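Local coordinates for protein TBC1 domain family member 22A (Homo sapiens, PDB 2QFZ) that may act as a GTPase-activating protein for Rab family GTPases through its TBC domain, at residues 200-205 and 214-219; 218-223 and 240-245; 248-253 and 283-288. All coordinates share one frame; numbering follows the deposited sequence.

Interaction 1 of 3, residues 200-205 and 214-219; sequences DGIQDN and QMKVKM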
# COMPACT_ATOMS: atom_id res chain seq x y z
N ASP A 200 10.97 1.48 3.48
CA ASP A 200 12.36 1.69 3.10
C ASP A 200 12.57 2.13 1.62
O ASP A 200 13.62 2.67 1.31
CB ASP A 200 13.21 0.43 3.36
CG ASP A 200 13.53 0.22 4.84
OD1 ASP A 200 13.49 1.21 5.66
OD2 ASP A 200 13.81 -0.97 5.19
N GLY A 201 11.61 1.88 0.73
CA GLY A 201 11.68 2.46 -0.61
C GLY A 201 11.04 3.84 -0.77
O GLY A 201 11.11 4.43 -1.85
N ILE A 202 10.39 4.35 0.26
CA ILE A 202 9.77 5.73 0.16
C ILE A 202 10.15 6.59 1.36
O ILE A 202 9.33 7.32 1.95
CB ILE A 202 8.23 5.66 -0.07
CG1 ILE A 202 7.49 5.00 1.13
CG2 ILE A 202 7.91 4.95 -1.40
CD1 ILE A 202 6.02 4.68 0.90
N GLN A 203 11.43 6.53 1.70
CA GLN A 203 11.95 7.10 2.96
C GLN A 203 11.72 8.58 3.12
O GLN A 203 11.44 9.05 4.22
CB GLN A 203 13.46 6.84 3.09
CG GLN A 203 13.76 5.43 3.24
CD GLN A 203 15.13 5.16 3.78
OE1 GLN A 203 15.65 5.91 4.62
NE2 GLN A 203 15.72 4.07 3.33
N ASP A 204 11.84 9.32 2.02
CA ASP A 204 11.70 10.78 2.02
C ASP A 204 10.23 11.28 2.14
O ASP A 204 9.99 12.46 2.37
CB ASP A 204 12.36 11.39 0.77
CG ASP A 204 11.84 10.79 -0.53
OD1 ASP A 204 11.14 9.75 -0.50
OD2 ASP A 204 12.16 11.36 -1.60
N ASN A 205 9.28 10.36 1.98
CA ASN A 205 7.84 10.70 2.16
C ASN A 205 7.48 11.11 3.56
O ASN A 205 6.48 11.79 3.74
CB ASN A 205 6.93 9.53 1.76
CG ASN A 205 6.78 9.38 0.28
OD1 ASN A 205 7.50 10.02 -0.48
ND2 ASN A 205 5.82 8.56 -0.15
N GLN A 214 5.94 16.27 -1.60
CA GLN A 214 5.94 17.47 -2.45
C GLN A 214 6.58 17.26 -3.79
O GLN A 214 6.05 17.72 -4.82
CB GLN A 214 6.63 18.65 -1.74
CG GLN A 214 5.67 19.49 -0.93
CD GLN A 214 5.14 18.77 0.29
OE1 GLN A 214 5.88 18.10 1.00
NE2 GLN A 214 3.85 18.91 0.55
N MET A 215 7.71 16.57 -3.79
CA MET A 215 8.39 16.21 -5.00
C MET A 215 7.52 15.35 -5.90
O MET A 215 7.41 15.63 -7.09
CB MET A 215 9.70 15.48 -4.68
CG MET A 215 10.59 15.27 -5.92
SD MET A 215 11.09 16.85 -6.64
CE MET A 215 12.18 17.48 -5.37
N LYS A 216 6.91 14.31 -5.35
CA LYS A 216 6.00 13.44 -6.14
C LYS A 216 4.74 14.14 -6.67
O LYS A 216 4.29 13.85 -7.78
CB LYS A 216 5.59 12.22 -5.34
CG LYS A 216 6.77 11.26 -5.13
CD LYS A 216 6.52 10.18 -4.09
CE LYS A 216 7.90 9.62 -3.56
NZ LYS A 216 7.79 8.18 -3.23
N VAL A 217 4.16 15.04 -5.88
CA VAL A 217 3.02 15.82 -6.36
C VAL A 217 3.43 16.74 -7.54
O VAL A 217 2.65 16.96 -8.47
CB VAL A 217 2.40 16.59 -5.24
CG1 VAL A 217 1.37 17.63 -5.75
CG2 VAL A 217 1.76 15.60 -4.25
N LYS A 218 4.64 17.27 -7.48
CA LYS A 218 5.16 18.18 -8.52
C LYS A 218 5.48 17.38 -9.79
O LYS A 218 5.16 17.83 -10.88
CB LYS A 218 6.40 18.94 -7.99
CG LYS A 218 7.08 19.82 -8.99
CD LYS A 218 6.17 20.87 -9.63
CE LYS A 218 6.97 21.78 -10.56
NZ LYS A 218 6.13 22.83 -11.22
N MET A 219 6.10 16.21 -9.65
CA MET A 219 6.31 15.33 -10.81
C MET A 219 4.99 14.84 -11.40
O MET A 219 4.90 14.69 -12.59
CB MET A 219 7.16 14.13 -10.45
CG MET A 219 8.58 14.48 -10.04
SD MET A 219 9.51 12.96 -9.82
CE MET A 219 9.11 12.58 -8.11

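Interaction 2 of 3, residues 218-223 and 240-245; sequences KMLEEL and VRYLQF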
# COMPACT_ATOMS: atom_id res chain seq x y z
N LYS A 218 4.64 17.27 -7.48
CA LYS A 218 5.16 18.18 -8.52
C LYS A 218 5.48 17.38 -9.79
O LYS A 218 5.16 17.83 -10.88
CB LYS A 218 6.40 18.94 -7.99
CG LYS A 218 7.08 19.82 -8.99
CD LYS A 218 6.17 20.87 -9.63
CE LYS A 218 6.97 21.78 -10.56
NZ LYS A 218 6.13 22.83 -11.22
N MET A 219 6.10 16.21 -9.65
CA MET A 219 6.31 15.33 -10.81
C MET A 219 4.99 14.84 -11.40
O MET A 219 4.90 14.69 -12.59
CB MET A 219 7.16 14.13 -10.45
CG MET A 219 8.58 14.48 -10.04
SD MET A 219 9.51 12.96 -9.82
CE MET A 219 9.11 12.58 -8.11
N LEU A 220 3.97 14.63 -10.56
CA LEU A 220 2.63 14.32 -11.06
C LEU A 220 2.10 15.45 -11.91
O LEU A 220 1.44 15.23 -12.94
CB LEU A 220 1.64 14.00 -9.92
CG LEU A 220 0.15 13.84 -10.30
CD1 LEU A 220 -0.07 12.60 -11.14
CD2 LEU A 220 -0.76 13.81 -9.09
N GLU A 221 2.36 16.67 -11.45
CA GLU A 221 1.91 17.85 -12.14
C GLU A 221 2.61 17.93 -13.51
O GLU A 221 1.95 18.14 -14.52
CB GLU A 221 2.13 19.13 -11.27
CG GLU A 221 1.88 20.41 -12.07
CD GLU A 221 1.68 21.68 -11.23
OE1 GLU A 221 1.95 21.65 -10.00
OE2 GLU A 221 1.23 22.72 -11.83
N GLU A 222 3.94 17.73 -13.54
CA GLU A 222 4.71 17.75 -14.80
C GLU A 222 4.27 16.63 -15.75
O GLU A 222 4.28 16.81 -16.98
CB GLU A 222 6.21 17.63 -14.55
CG GLU A 222 6.81 18.72 -13.66
CD GLU A 222 6.72 20.11 -14.28
OE1 GLU A 222 7.65 20.46 -15.06
OE2 GLU A 222 5.74 20.84 -13.98
N LEU A 223 3.91 15.48 -15.19
CA LEU A 223 3.47 14.35 -15.99
C LEU A 223 2.10 14.65 -16.63
O LEU A 223 1.95 14.55 -17.84
CB LEU A 223 3.43 13.10 -15.13
CG LEU A 223 2.90 11.80 -15.69
CD1 LEU A 223 3.59 11.44 -17.00
CD2 LEU A 223 3.13 10.77 -14.60
N VAL A 240 -7.68 24.82 -8.71
CA VAL A 240 -7.33 23.63 -7.93
C VAL A 240 -5.86 23.32 -8.14
O VAL A 240 -5.43 23.14 -9.29
CB VAL A 240 -8.21 22.38 -8.29
CG1 VAL A 240 -7.79 21.18 -7.40
CG2 VAL A 240 -9.71 22.70 -8.11
N ARG A 241 -5.10 23.27 -7.04
CA ARG A 241 -3.68 22.91 -7.03
C ARG A 241 -3.54 21.41 -6.84
O ARG A 241 -4.28 20.82 -6.07
CB ARG A 241 -2.94 23.61 -5.88
CG ARG A 241 -2.84 25.11 -6.01
CD ARG A 241 -2.03 25.69 -4.90
NE ARG A 241 -2.78 25.75 -3.63
CZ ARG A 241 -2.46 25.10 -2.53
NH1 ARG A 241 -1.40 24.29 -2.47
NH2 ARG A 241 -3.22 25.25 -1.47
N TYR A 242 -2.56 20.77 -7.48
CA TYR A 242 -2.46 19.31 -7.31
C TYR A 242 -2.31 18.90 -5.84
O TYR A 242 -2.84 17.89 -5.44
CB TYR A 242 -1.35 18.70 -8.17
CG TYR A 242 -1.64 18.69 -9.65
CD1 TYR A 242 -1.58 19.87 -10.41
CD2 TYR A 242 -1.88 17.49 -10.31
CE1 TYR A 242 -1.80 19.85 -11.76
CE2 TYR A 242 -2.11 17.46 -11.68
CZ TYR A 242 -2.07 18.63 -12.40
OH TYR A 242 -2.29 18.60 -13.76
N LEU A 243 -1.64 19.71 -5.03
CA LEU A 243 -1.35 19.37 -3.64
C LEU A 243 -2.59 19.24 -2.81
O LEU A 243 -2.60 18.46 -1.83
CB LEU A 243 -0.43 20.42 -3.02
CG LEU A 243 0.32 20.11 -1.73
CD1 LEU A 243 1.29 18.94 -1.91
CD2 LEU A 243 1.09 21.37 -1.33
N GLN A 244 -3.66 19.94 -3.19
CA GLN A 244 -4.90 19.90 -2.42
C GLN A 244 -5.62 18.56 -2.44
O GLN A 244 -6.38 18.27 -1.53
CB GLN A 244 -5.86 21.01 -2.87
CG GLN A 244 -5.28 22.42 -2.68
CD GLN A 244 -6.21 23.51 -3.18
OE1 GLN A 244 -6.30 23.76 -4.37
NE2 GLN A 244 -6.90 24.17 -2.25
N PHE A 245 -5.41 17.76 -3.48
CA PHE A 245 -6.03 16.44 -3.58
C PHE A 245 -5.01 15.32 -3.63
O PHE A 245 -5.22 14.27 -3.06
CB PHE A 245 -7.05 16.35 -4.76
CG PHE A 245 -6.43 16.49 -6.14
CD1 PHE A 245 -5.90 15.41 -6.80
CD2 PHE A 245 -6.36 17.71 -6.74
CE1 PHE A 245 -5.30 15.56 -8.05
CE2 PHE A 245 -5.77 17.86 -7.97
CZ PHE A 245 -5.24 16.80 -8.63
O HOH W 1 -0.59 22.73 -8.81

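Interaction 3 of 3, residues 248-253 and 283-288; sequences RWMNNL and YVCAAF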
# COMPACT_ATOMS: atom_id res chain seq x y z
N ARG A 248 -2.81 13.43 -0.29
CA ARG A 248 -3.36 12.17 0.24
C ARG A 248 -3.10 10.95 -0.67
O ARG A 248 -2.93 9.84 -0.20
CB ARG A 248 -4.84 12.32 0.50
CG ARG A 248 -5.33 11.45 1.65
CD ARG A 248 -6.71 11.86 2.09
NE ARG A 248 -7.70 11.56 1.07
CZ ARG A 248 -8.97 11.98 1.11
NH1 ARG A 248 -9.41 12.74 2.11
NH2 ARG A 248 -9.79 11.65 0.15
N TRP A 249 -3.09 11.15 -1.97
CA TRP A 249 -2.87 10.07 -2.92
C TRP A 249 -1.43 9.53 -2.71
O TRP A 249 -1.20 8.35 -2.88
CB TRP A 249 -3.01 10.58 -4.39
CG TRP A 249 -4.44 11.02 -4.86
CD1 TRP A 249 -5.51 11.24 -4.08
CD2 TRP A 249 -4.86 11.31 -6.21
NE1 TRP A 249 -6.59 11.65 -4.84
CE2 TRP A 249 -6.20 11.69 -6.16
CE3 TRP A 249 -4.23 11.22 -7.47
CZ2 TRP A 249 -6.92 12.04 -7.29
CZ3 TRP A 249 -4.97 11.54 -8.61
CH2 TRP A 249 -6.29 11.95 -8.51
N MET A 250 -0.47 10.40 -2.40
CA MET A 250 0.96 9.98 -2.20
C MET A 250 1.21 9.46 -0.79
O MET A 250 1.81 8.43 -0.62
CB MET A 250 1.94 11.13 -2.45
CG MET A 250 1.89 11.70 -3.85
SD MET A 250 1.92 10.45 -5.13
CE MET A 250 1.72 11.45 -6.60
N ASN A 251 0.74 10.23 0.19
CA ASN A 251 0.90 9.97 1.63
C ASN A 251 0.29 8.63 2.08
O ASN A 251 0.88 7.91 2.91
CB ASN A 251 0.24 11.12 2.40
CG ASN A 251 0.60 11.13 3.87
OD1 ASN A 251 1.78 11.35 4.24
ND2 ASN A 251 -0.41 10.89 4.72
N ASN A 252 -0.89 8.31 1.52
CA ASN A 252 -1.65 7.11 1.85
C ASN A 252 -1.62 6.03 0.75
O ASN A 252 -2.36 5.04 0.85
CB ASN A 252 -3.12 7.49 2.14
CG ASN A 252 -3.28 8.38 3.40
OD1 ASN A 252 -2.88 9.55 3.42
ND2 ASN A 252 -3.90 7.82 4.43
N LEU A 253 -0.83 6.27 -0.32
CA LEU A 253 -0.70 5.36 -1.47
C LEU A 253 -2.07 4.96 -2.09
O LEU A 253 -2.31 3.80 -2.40
CB LEU A 253 0.13 4.12 -1.15
CG LEU A 253 1.63 4.40 -0.92
CD1 LEU A 253 2.30 3.09 -0.61
CD2 LEU A 253 2.35 5.08 -2.11
N TYR A 283 2.65 7.07 -11.98
CA TYR A 283 1.92 6.82 -13.22
C TYR A 283 0.54 6.30 -12.97
O TYR A 283 -0.31 6.55 -13.78
CB TYR A 283 2.68 5.81 -14.09
CG TYR A 283 3.99 6.35 -14.50
CD1 TYR A 283 4.11 7.25 -15.57
CD2 TYR A 283 5.12 6.04 -13.79
CE1 TYR A 283 5.36 7.81 -15.92
CE2 TYR A 283 6.37 6.59 -14.14
CZ TYR A 283 6.47 7.46 -15.20
OH TYR A 283 7.71 7.95 -15.53
N VAL A 284 0.34 5.55 -11.88
CA VAL A 284 -0.98 5.11 -11.47
C VAL A 284 -1.82 6.34 -11.05
O VAL A 284 -3.03 6.43 -11.37
CB VAL A 284 -0.92 4.02 -10.33
CG1 VAL A 284 -2.34 3.69 -9.79
CG2 VAL A 284 -0.24 2.76 -10.86
N CYS A 285 -1.18 7.28 -10.35
CA CYS A 285 -1.86 8.51 -9.96
C CYS A 285 -2.31 9.34 -11.21
O CYS A 285 -3.40 9.90 -11.23
CB CYS A 285 -0.99 9.35 -9.02
SG CYS A 285 -0.99 8.73 -7.27
N ALA A 286 -1.45 9.40 -12.21
CA ALA A 286 -1.73 10.11 -13.46
C ALA A 286 -2.89 9.49 -14.21
O ALA A 286 -3.81 10.20 -14.64
CB ALA A 286 -0.47 10.18 -14.32
N ALA A 287 -2.88 8.15 -14.31
CA ALA A 287 -4.00 7.39 -14.88
C ALA A 287 -5.31 7.50 -14.07
O ALA A 287 -6.42 7.55 -14.62
CB ALA A 287 -3.60 5.93 -15.10
N PHE A 288 -5.18 7.57 -12.76
CA PHE A 288 -6.35 7.70 -11.89
C PHE A 288 -7.05 9.04 -12.14
O PHE A 288 -8.28 9.11 -12.28
CB PHE A 288 -5.93 7.56 -10.43
CG PHE A 288 -7.03 7.39 -9.48
CD1 PHE A 288 -7.93 6.33 -9.59
CD2 PHE A 288 -7.17 8.27 -8.42
CE1 PHE A 288 -8.95 6.15 -8.65
CE2 PHE A 288 -8.19 8.09 -7.47
CZ PHE A 288 -9.08 7.05 -7.58

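Interaction 1 of 3, residues 200-205 and 214-219
Lys-216 NZ lies between an amide and a methyl group, 3.3 Å from Asn-205 OD1 and 3.7 Å from Ile-202 CG2. The contact spans the loop between helices 181-200 and 211-227 of the all-helical TBC domain: helix 211-227 sends this one lysine back to the loop that follows helix 181-200. CG of Lys-216 lies anti to its carbonyl carbon (chi1 -69°) and the chain runs nearly straight to CE, then bends at the last torsion, which brings the ammonium end beside the asparagine amide. The two side chains meet at about a right angle. Asn-205 OD1 comes within 3.1 Å of Lys-216 CE, so the amide oxygen lies beside both CE and NZ; Asn-205 and Lys-216 are buried. Ile-202, whose side chain also lies at about a right angle to the lysine, touches NZ with CG2. Asp-204 OD1 stands 4.6 Å from Lys-216 NZ, too far for a salt bridge, although its negative charge would probably favour the ammonium. The loop itself is held in a turn: Asn-205 N donates to Ile-202 O, Asp-204 joins Gly-212 by backbone bonding, and Gln-210 NE2 donates to Asn-205 O. Farther back along the loop, Gln-203 NE2 donates to Asp-200 O at 3.2 Å, the acceptor lying in the plane of the glutamine amide.

Interaction 2 of 3, residues 218-223 and 240-245
Helix 211-227 passes the start of helix 242-251 with the CA atoms of Glu-221 and Tyr-242 6.7 Å apart, close enough for an aromatic ring to lie directly against the helix backbone. The ring of Tyr-242 does so: Glu-221 CA sits over its centre, 4.0 Å from the centroid and 9° off the ring normal, a CH-pi contact. The glutamate then extends over the same ring. With CG anti to the backbone N (chi1 170°) and the chain extended beyond it, CB, CG and CD all follow the CD1-CE1 side, Glu-221 CG coming within 3.7 Å of Tyr-242 CE1. The carboxylate is turned only 24° from the ring plane. On the other side of the ring's long axis Leu-220 CD2 packs 4.0 Å from Tyr-242 CD2, approaching obliquely. One water links the glutamate carboxylate to the tyrosine backbone: it donates to Glu-221 OE1 at 3.0 Å and accepts from Tyr-242 N at 3.1 Å, occupying a backbone N-H of the first helical turn. A little way along, Gln-244 OE1 accepts from Arg-241 N in an almost straight bond, on a lone pair in the carbonyl plane, which stitches the loop residue to that turn. Tyr-242 OH is hydrogen-bonded to His-232 ND1; an alanine here would probably open a gap under Glu-221 and Leu-220 and leave that histidine without its hydroxyl partner. Tyr-242 is thus packed against three other helices of the TBC domain, touching Val-217 and Val-224 of helix 211-227, Leu-235 of helix 229-237 and Leu-289 of helix 276-291, while neighbouring Phe-245 touches Leu-309 of helix 302-309.

Interaction 3 of 3, residues 248-253 and 283-288
The indole of Trp-249 reaches from helix 242-251 to helix 276-291 and meets two residues there in different ways, one over its face and one along its edge. Phe-288 comes over the face. Its CD2 lies 3.8 Å from Trp-249 CH2, displaced toward the rim of the indole, and the planes of the phenyl and of the six-membered indole ring stand at 71° with centroids 5.2 Å apart, an edge-to-face (T-shaped) pair. Phe-288 has CG anti to its backbone N (chi1 -168°), which swings the ring over the tryptophan. Cys-285, one turn earlier, takes the rim: its carbonyl O is 3.5 Å from Trp-249 CZ3, near the indole plane. The thiol lies at the edge too, with Cys-285 SG 5.4 Å from the centroid of the six-membered ring of Trp-249, and beds against Trp-249 CB at 4.0 Å. Met-250 closes in on the same sulfur. Its chain bends at chi2 (-48°) and carries CE to 3.9 Å from Cys-285 SG, so the sulfur touches both a methyl and a methylene. The contact lies deep in the helical TBC domain, where Phe-245 makes another edge-to-face pair with Trp-249 and Trp-292 one with Phe-288, extending the aromatic packing. The side chain of His-281 is also hydrogen-bonded, through NE2, to Trp-249 O. Between the two segments themselves the join is made of rings, sulfur and methyl groups, so cohesion probably rests mainly on shape and dispersion, with a weak electrostatic share: Cys-285 O lies near the C-H rim of the indole, which is likely to be slightly positive, and the C-H edge of Phe-288 meets its electron-rich face.

In the fold
The three interactions lie within one block of helices in the TBC domain, their centres about 10 to 13 Å apart. Interactions 1 and 2 share helix 211-227, where Val-217 CG1 lies 3.8 Å from Tyr-242 CB. Interactions 2 and 3 share helix 242-251, and Leu-220 CD1 also reaches 3.6 Å from Ala-286 N of helix 276-291. Met-250 CE, 3.7 Å from Lys-216 O, connects interactions 1 and 3. Just beyond Met-250, Asn-251 ND2 bonds to Gln-148 O; Gln-148 lies in the YxQ sequence from which related TBC proteins supply a glutamine finger, so segment 248-253, though not its packing against 283-288, probably reaches toward the catalytic glutamine of the family.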